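Local coordinates for ORC1-type DNA replication protein 2 (Aeropyrum pernix, PDB 1W5T), which binds DNA and takes part in regulating DNA replication, with an AAA+ ATPase domain that binds ATP and a winged-helix domain, at residues G7-P21 and E225-W237. Numbering follows the deposited sequence.
Sequences GLFKDRRVFDENYIP and EQRAELGLRDTVW. With ANP (phosphoaminophosphonic acid-adenylate ester), chain D.
Arg227 meets Val14, Tyr19 and the nucleotide along its length. Arg227 CB lies 4.3 Å from Phe15 CZ; a bend at chi2 (-26°) then carries CD to 3.6 Å from Val14 CG1. Arg227 NH1 donates to Val14 O at 2.8 Å, with that oxygen in the guanidinium plane, and also to a water that donates to Asp16 O and Tyr19 O. Arg227 NH2 bonds O2' (2.8 Å) and N3 of the ATP analogue, so one nitrogen ties ribose and base together, in keeping with the residue's experimentally assigned ATP-binding role. Tyr19 CD2 sits over one guanidinium face, the two planes 57° apart, which excludes a parallel stack.

At the last residue of the helix, Gly231 O accepts from both Lys10 N and Asp11 N, met from one side of its carbonyl plane. Lys10 NZ forms a salt bridge with Asp234 OD2 at 2.9 Å. Arg233 N bonds Leu8 O nearly straight (172°), while its NE and NH2 grip Gly7 O side-on, 2.9 and 2.8 Å away. With an alanine here, the backbone bond would probably persist but Gly7 O be left without these two donors and Gly7, the first modelled residue, freer to move.

Leu232 CD2 packs 3.5 Å from Phe15 CZ, and Phe9 and Leu232 both reach Cys270. The N-terminal segment lines the end of lid helix 217-231, beside helix 259-275, before the chain continues to helix 28-43.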
loop_
_atom_site.group_PDB
_atom_site.type_symbol
_atom_site.label_atom_id
_atom_site.label_comp_id
_atom_site.label_asym_id
_atom_site.label_seq_id
_atom_site.Cartn_x
_atom_site.Cartn_y
_atom_site.Cartn_z
ATOM N N GLY A 7 -15.641 28.388 6.405
ATOM C CA GLY A 7 -16.418 27.816 7.560
ATOM C C GLY A 7 -15.534 27.197 8.626
ATOM O O GLY A 7 -14.946 27.915 9.447
ATOM N N LEU A 8 -15.440 25.868 8.611
ATOM C CA LEU A 8 -14.695 25.137 9.627
ATOM C C LEU A 8 -13.224 24.955 9.268
ATOM O O LEU A 8 -12.374 24.786 10.116
ATOM C CB LEU A 8 -15.360 23.779 9.866
ATOM C CG LEU A 8 -16.487 23.748 10.905
ATOM C CD1 LEU A 8 -17.818 24.098 10.272
ATOM C CD2 LEU A 8 -16.547 22.394 11.564
ATOM N N PHE A 9 -12.938 24.994 7.989
ATOM C CA PHE A 9 -11.619 24.664 7.506
ATOM C C PHE A 9 -10.772 25.924 7.466
ATOM O O PHE A 9 -11.263 26.987 7.089
ATOM C CB PHE A 9 -11.726 24.086 6.090
ATOM C CG PHE A 9 -12.359 22.725 6.027
ATOM C CD1 PHE A 9 -13.714 22.590 5.788
ATOM C CD2 PHE A 9 -11.590 21.570 6.191
ATOM C CE1 PHE A 9 -14.298 21.320 5.716
ATOM C CE2 PHE A 9 -12.169 20.303 6.121
ATOM C CZ PHE A 9 -13.517 20.178 5.877
ATOM N N LYS A 10 -9.510 25.821 7.852
ATOM C CA LYS A 10 -8.592 26.910 7.549
ATOM C C LYS A 10 -7.785 26.611 6.277
ATOM O O LYS A 10 -7.250 27.532 5.669
ATOM C CB LYS A 10 -7.728 27.287 8.757
ATOM C CG LYS A 10 -6.468 26.458 9.038
ATOM C CD LYS A 10 -5.734 27.069 10.243
ATOM C CE LYS A 10 -4.897 26.060 10.988
ATOM N NZ LYS A 10 -5.047 26.194 12.454
ATOM N N ASP A 11 -7.731 25.324 5.888
ATOM C CA ASP A 11 -7.147 24.853 4.611
ATOM C C ASP A 11 -7.635 23.447 4.229
ATOM O O ASP A 11 -7.061 22.420 4.626
ATOM C CB ASP A 11 -5.606 24.869 4.649
ATOM C CG ASP A 11 -4.970 24.744 3.267
ATOM O OD1 ASP A 11 -5.630 24.347 2.288
ATOM O OD2 ASP A 11 -3.778 25.019 3.057
ATOM N N ARG A 12 -8.699 23.413 3.445
ATOM C CA ARG A 12 -9.280 22.192 2.931
ATOM C C ARG A 12 -8.314 21.218 2.189
ATOM O O ARG A 12 -8.609 20.023 2.037
ATOM C CB ARG A 12 -10.393 22.602 1.968
ATOM C CG ARG A 12 -11.717 21.915 2.160
ATOM C CD ARG A 12 -12.772 22.551 1.277
ATOM N NE ARG A 12 -14.089 22.388 1.847
ATOM C CZ ARG A 12 -14.892 23.294 2.388
ATOM N NH1 ARG A 12 -16.035 22.835 2.836
ATOM N NH2 ARG A 12 -14.611 24.592 2.501
ATOM N N ARG A 13 -7.197 21.717 1.670
ATOM C CA ARG A 13 -6.325 20.862 0.869
ATOM C C ARG A 13 -5.539 19.862 1.755
ATOM O O ARG A 13 -5.032 18.839 1.282
ATOM C CB ARG A 13 -5.389 21.702 0.004
ATOM C CG ARG A 13 -6.127 22.443 -1.129
ATOM C CD ARG A 13 -6.047 23.954 -0.978
ATOM N NE ARG A 13 -4.846 24.447 -1.626
ATOM C CZ ARG A 13 -3.740 24.966 -1.097
ATOM N NH1 ARG A 13 -3.535 25.158 0.205
ATOM N NH2 ARG A 13 -2.808 25.326 -1.958
ATOM N N VAL A 14 -5.459 20.176 3.038
ATOM C CA VAL A 14 -4.885 19.292 4.042
ATOM C C VAL A 14 -5.629 17.959 4.079
ATOM O O VAL A 14 -5.091 16.984 4.537
ATOM C CB VAL A 14 -4.912 19.984 5.442
ATOM C CG1 VAL A 14 -4.584 19.033 6.593
ATOM C CG2 VAL A 14 -4.006 21.181 5.443
ATOM N N PHE A 15 -6.850 17.936 3.553
ATOM C CA PHE A 15 -7.696 16.746 3.558
ATOM C C PHE A 15 -7.697 15.994 2.220
ATOM O O PHE A 15 -8.311 14.947 2.086
ATOM C CB PHE A 15 -9.118 17.116 4.032
ATOM C CG PHE A 15 -9.184 17.415 5.504
ATOM C CD1 PHE A 15 -8.879 18.701 5.976
ATOM C CD2 PHE A 15 -9.480 16.400 6.440
ATOM C CE1 PHE A 15 -8.903 18.995 7.333
ATOM C CE2 PHE A 15 -9.508 16.668 7.818
ATOM C CZ PHE A 15 -9.203 17.970 8.269
ATOM N N ASP A 16 -7.009 16.543 1.225
ATOM C CA ASP A 16 -6.920 15.879 -0.076
ATOM C C ASP A 16 -5.946 14.686 0.013
ATOM O O ASP A 16 -4.993 14.704 0.797
ATOM C CB ASP A 16 -6.510 16.873 -1.178
ATOM C CG ASP A 16 -7.629 17.886 -1.526
ATOM O OD1 ASP A 16 -8.644 18.017 -0.777
ATOM O OD2 ASP A 16 -7.596 18.587 -2.548
ATOM N N GLU A 17 -6.206 13.679 -0.813
ATOM C CA GLU A 17 -5.540 12.369 -0.816
ATOM C C GLU A 17 -4.028 12.407 -1.082
ATOM O O GLU A 17 -3.270 11.570 -0.594
ATOM C CB GLU A 17 -6.257 11.439 -1.818
ATOM C CG GLU A 17 -7.545 12.069 -2.368
ATOM C CD GLU A 17 -8.555 11.083 -2.941
ATOM O OE1 GLU A 17 -9.744 11.141 -2.528
ATOM O OE2 GLU A 17 -8.170 10.267 -3.826
ATOM N N ASN A 18 -3.563 13.374 -1.848
ATOM C CA ASN A 18 -2.131 13.477 -1.946
ATOM C C ASN A 18 -1.488 14.644 -1.205
ATOM O O ASN A 18 -0.369 15.063 -1.547
ATOM C CB ASN A 18 -1.616 13.344 -3.377
ATOM C CG ASN A 18 -2.429 14.072 -4.355
ATOM O OD1 ASN A 18 -2.549 15.312 -4.300
ATOM N ND2 ASN A 18 -3.009 13.325 -5.291
ATOM N N TYR A 19 -2.168 15.154 -0.181
ATOM C CA TYR A 19 -1.503 16.081 0.686
ATOM C C TYR A 19 -0.471 15.315 1.513
ATOM O O TYR A 19 -0.776 14.258 2.087
ATOM C CB TYR A 19 -2.497 16.789 1.598
ATOM C CG TYR A 19 -1.852 17.619 2.656
ATOM C CD1 TYR A 19 -1.396 18.926 2.373
ATOM C CD2 TYR A 19 -1.676 17.117 3.951
ATOM C CE1 TYR A 19 -0.796 19.718 3.372
ATOM C CE2 TYR A 19 -1.086 17.887 4.949
ATOM C CZ TYR A 19 -0.654 19.186 4.664
ATOM O OH TYR A 19 -0.058 19.952 5.652
ATOM N N ILE A 20 0.743 15.855 1.548
ATOM C CA ILE A 20 1.835 15.349 2.384
ATOM C C ILE A 20 2.105 16.345 3.505
ATOM O O ILE A 20 2.382 17.513 3.243
ATOM C CB ILE A 20 3.130 15.195 1.536
ATOM C CG1 ILE A 20 2.838 14.414 0.210
ATOM C CG2 ILE A 20 4.226 14.523 2.358
ATOM C CD1 ILE A 20 2.486 12.907 0.432
ATOM N N PRO A 21 1.994 15.916 4.756
ATOM C CA PRO A 21 2.174 16.853 5.859
ATOM C C PRO A 21 3.620 17.342 5.921
ATOM O O PRO A 21 4.477 16.616 5.431
ATOM C CB PRO A 21 1.703 16.062 7.094
ATOM C CG PRO A 21 1.572 14.703 6.675
ATOM C CD PRO A 21 1.598 14.582 5.214
ATOM N N GLU A 225 -4.993 14.404 14.724
ATOM C CA GLU A 225 -4.712 15.618 15.469
ATOM C C GLU A 225 -3.866 16.621 14.663
ATOM O O GLU A 225 -4.159 17.810 14.683
ATOM C CB GLU A 225 -4.108 15.309 16.835
ATOM C CG GLU A 225 -3.623 16.537 17.559
ATOM C CD GLU A 225 -2.863 16.186 18.832
ATOM O OE1 GLU A 225 -3.360 16.457 19.933
ATOM O OE2 GLU A 225 -1.756 15.638 18.737
ATOM N N GLN A 226 -2.860 16.107 13.954
ATOM C CA GLN A 226 -2.093 16.841 12.974
ATOM C C GLN A 226 -2.953 17.353 11.797
ATOM O O GLN A 226 -2.805 18.496 11.398
ATOM C CB GLN A 226 -0.912 15.971 12.473
ATOM C CG GLN A 226 -0.037 16.612 11.411
ATOM C CD GLN A 226 1.070 15.698 10.939
ATOM O OE1 GLN A 226 0.817 14.541 10.557
ATOM N NE2 GLN A 226 2.314 16.204 10.953
ATOM N N ARG A 227 -3.859 16.550 11.242
ATOM C CA ARG A 227 -4.774 17.115 10.235
ATOM C C ARG A 227 -5.671 18.261 10.809
ATOM O O ARG A 227 -5.837 19.323 10.196
ATOM C CB ARG A 227 -5.632 16.036 9.556
ATOM C CG ARG A 227 -4.951 15.139 8.528
ATOM C CD ARG A 227 -3.709 15.702 7.771
ATOM N NE ARG A 227 -2.907 14.581 7.352
ATOM C CZ ARG A 227 -2.878 14.085 6.127
ATOM N NH1 ARG A 227 -3.579 14.668 5.135
ATOM N NH2 ARG A 227 -2.113 13.003 5.878
ATOM N N ALA A 228 -6.245 18.063 11.981
ATOM C CA ALA A 228 -7.028 19.145 12.586
ATOM C C ALA A 228 -6.198 20.454 12.716
ATOM O O ALA A 228 -6.557 21.496 12.137
ATOM C CB ALA A 228 -7.585 18.733 13.905
ATOM N N GLU A 229 -5.051 20.360 13.388
ATOM C CA GLU A 229 -4.128 21.489 13.583
ATOM C C GLU A 229 -3.757 22.271 12.351
ATOM O O GLU A 229 -3.781 23.495 12.387
ATOM C CB GLU A 229 -2.852 21.046 14.295
ATOM C CG GLU A 229 -3.012 20.710 15.765
ATOM C CD GLU A 229 -1.734 20.170 16.351
ATOM O OE1 GLU A 229 -1.726 19.746 17.517
ATOM O OE2 GLU A 229 -0.708 20.163 15.661
ATOM N N LEU A 230 -3.415 21.576 11.261
ATOM C CA LEU A 230 -3.071 22.204 9.990
ATOM C C LEU A 230 -4.290 22.601 9.171
ATOM O O LEU A 230 -4.212 23.479 8.312
ATOM C CB LEU A 230 -2.251 21.214 9.161
ATOM C CG LEU A 230 -1.001 20.616 9.830
ATOM C CD1 LEU A 230 -0.430 19.429 9.008
ATOM C CD2 LEU A 230 0.092 21.681 10.117
ATOM N N GLY A 231 -5.407 21.916 9.370
ATOM C CA GLY A 231 -6.458 21.972 8.376
ATOM C C GLY A 231 -7.745 22.572 8.885
ATOM O O GLY A 231 -8.508 23.142 8.121
ATOM N N LEU A 232 -7.981 22.435 10.185
ATOM C CA LEU A 232 -9.199 22.938 10.798
ATOM C C LEU A 232 -8.904 24.213 11.593
ATOM O O LEU A 232 -7.790 24.417 12.081
ATOM C CB LEU A 232 -9.809 21.850 11.706
ATOM C CG LEU A 232 -10.196 20.517 11.067
ATOM C CD1 LEU A 232 -11.096 19.700 11.991
ATOM C CD2 LEU A 232 -10.850 20.706 9.672
ATOM N N ARG A 233 -9.911 25.065 11.733
ATOM C CA ARG A 233 -9.799 26.244 12.584
ATOM C C ARG A 233 -9.778 25.773 14.010
ATOM O O ARG A 233 -10.448 24.816 14.333
ATOM C CB ARG A 233 -10.980 27.153 12.338
ATOM C CG ARG A 233 -10.775 28.116 11.199
ATOM C CD ARG A 233 -11.633 29.398 11.340
ATOM N NE ARG A 233 -13.043 29.067 11.354
ATOM C CZ ARG A 233 -13.938 29.259 12.329
ATOM N NH1 ARG A 233 -13.659 29.876 13.486
ATOM N NH2 ARG A 233 -15.167 28.819 12.096
ATOM N N ASP A 234 -9.003 26.432 14.858
ATOM C CA ASP A 234 -8.705 25.934 16.199
ATOM C C ASP A 234 -9.882 25.747 17.111
ATOM O O ASP A 234 -9.774 25.017 18.103
ATOM C CB ASP A 234 -7.722 26.869 16.906
ATOM C CG ASP A 234 -6.450 27.071 16.126
ATOM O OD1 ASP A 234 -5.612 27.931 16.544
ATOM O OD2 ASP A 234 -6.215 26.420 15.089
ATOM N N THR A 235 -10.989 26.427 16.811
ATOM C CA THR A 235 -12.182 26.413 17.683
ATOM C C THR A 235 -13.140 25.252 17.339
ATOM O O THR A 235 -14.031 24.860 18.125
ATOM C CB THR A 235 -12.909 27.767 17.613
ATOM O OG1 THR A 235 -13.178 28.117 16.247
ATOM C CG2 THR A 235 -11.970 28.901 18.081
ATOM N N VAL A 236 -12.897 24.688 16.166
ATOM C CA VAL A 236 -13.807 23.781 15.522
ATOM C C VAL A 236 -13.821 22.392 16.150
ATOM O O VAL A 236 -14.833 21.701 16.103
ATOM C CB VAL A 236 -13.441 23.742 14.031
ATOM C CG1 VAL A 236 -13.614 22.359 13.415
ATOM C CG2 VAL A 236 -14.191 24.852 13.269
ATOM N N TRP A 237 -12.722 21.996 16.776
ATOM C CA TRP A 237 -12.562 20.601 17.195
ATOM C C TRP A 237 -12.056 20.444 18.601
ATOM O O TRP A 237 -11.447 21.317 19.158
ATOM C CB TRP A 237 -11.622 19.858 16.246
ATOM C CG TRP A 237 -10.201 20.343 16.321
ATOM C CD1 TRP A 237 -9.662 21.449 15.678
ATOM C CD2 TRP A 237 -9.135 19.766 17.079
ATOM N NE1 TRP A 237 -8.330 21.574 16.005
ATOM C CE2 TRP A 237 -7.974 20.554 16.852
ATOM C CE3 TRP A 237 -9.024 18.649 17.902
ATOM C CZ2 TRP A 237 -6.714 20.256 17.430
ATOM C CZ3 TRP A 237 -7.749 18.367 18.501
ATOM C CH2 TRP A 237 -6.631 19.173 18.250
HETATM P PG ANP D . -3.370 2.190 -0.617
HETATM O O1G ANP D . -4.790 2.545 -1.229
HETATM O O2G ANP D . -2.278 2.411 -1.753
HETATM O O3G ANP D . -3.290 0.715 -0.035
HETATM P PB ANP D . -1.480 3.697 1.138
HETATM O O1B ANP D . -0.438 4.039 -0.000
HETATM O O2B ANP D . -0.938 2.494 1.967
HETATM N N3B ANP D . -3.063 3.398 0.567
HETATM P PA ANP D . -1.438 6.485 1.847
HETATM O O1A ANP D . 0.104 6.897 1.959
HETATM O O2A ANP D . -1.985 6.911 0.422
HETATM O O3A ANP D . -1.671 4.923 2.189
HETATM O "O5'" ANP D . -2.258 7.147 3.069
HETATM C "C5'" ANP D . -3.674 7.231 3.299
HETATM C "C4'" ANP D . -3.926 8.619 3.894
HETATM O "O4'" ANP D . -3.402 8.698 5.226
HETATM C "C3'" ANP D . -3.196 9.730 3.142
HETATM O "O3'" ANP D . -3.982 10.886 3.212
HETATM C "C2'" ANP D . -1.917 9.968 3.934
HETATM O "O2'" ANP D . -1.312 11.253 3.788
HETATM C "C1'" ANP D . -2.404 9.716 5.353
HETATM N N9 ANP D . -1.343 9.122 6.157
HETATM C C8 ANP D . -0.966 7.792 6.135
HETATM N N7 ANP D . 0.052 7.541 6.995
HETATM C C5 ANP D . 0.336 8.688 7.630
HETATM C C6 ANP D . 1.268 9.242 8.665
HETATM N N6 ANP D . 2.195 8.471 9.302
HETATM N N1 ANP D . 1.215 10.567 8.970
HETATM C C2 ANP D . 0.355 11.404 8.409
HETATM N N3 ANP D . -0.530 11.035 7.448
HETATM C C4 ANP D . -0.565 9.673 7.045
HETATM O O HOH W 1 -3.227 13.431 2.775
#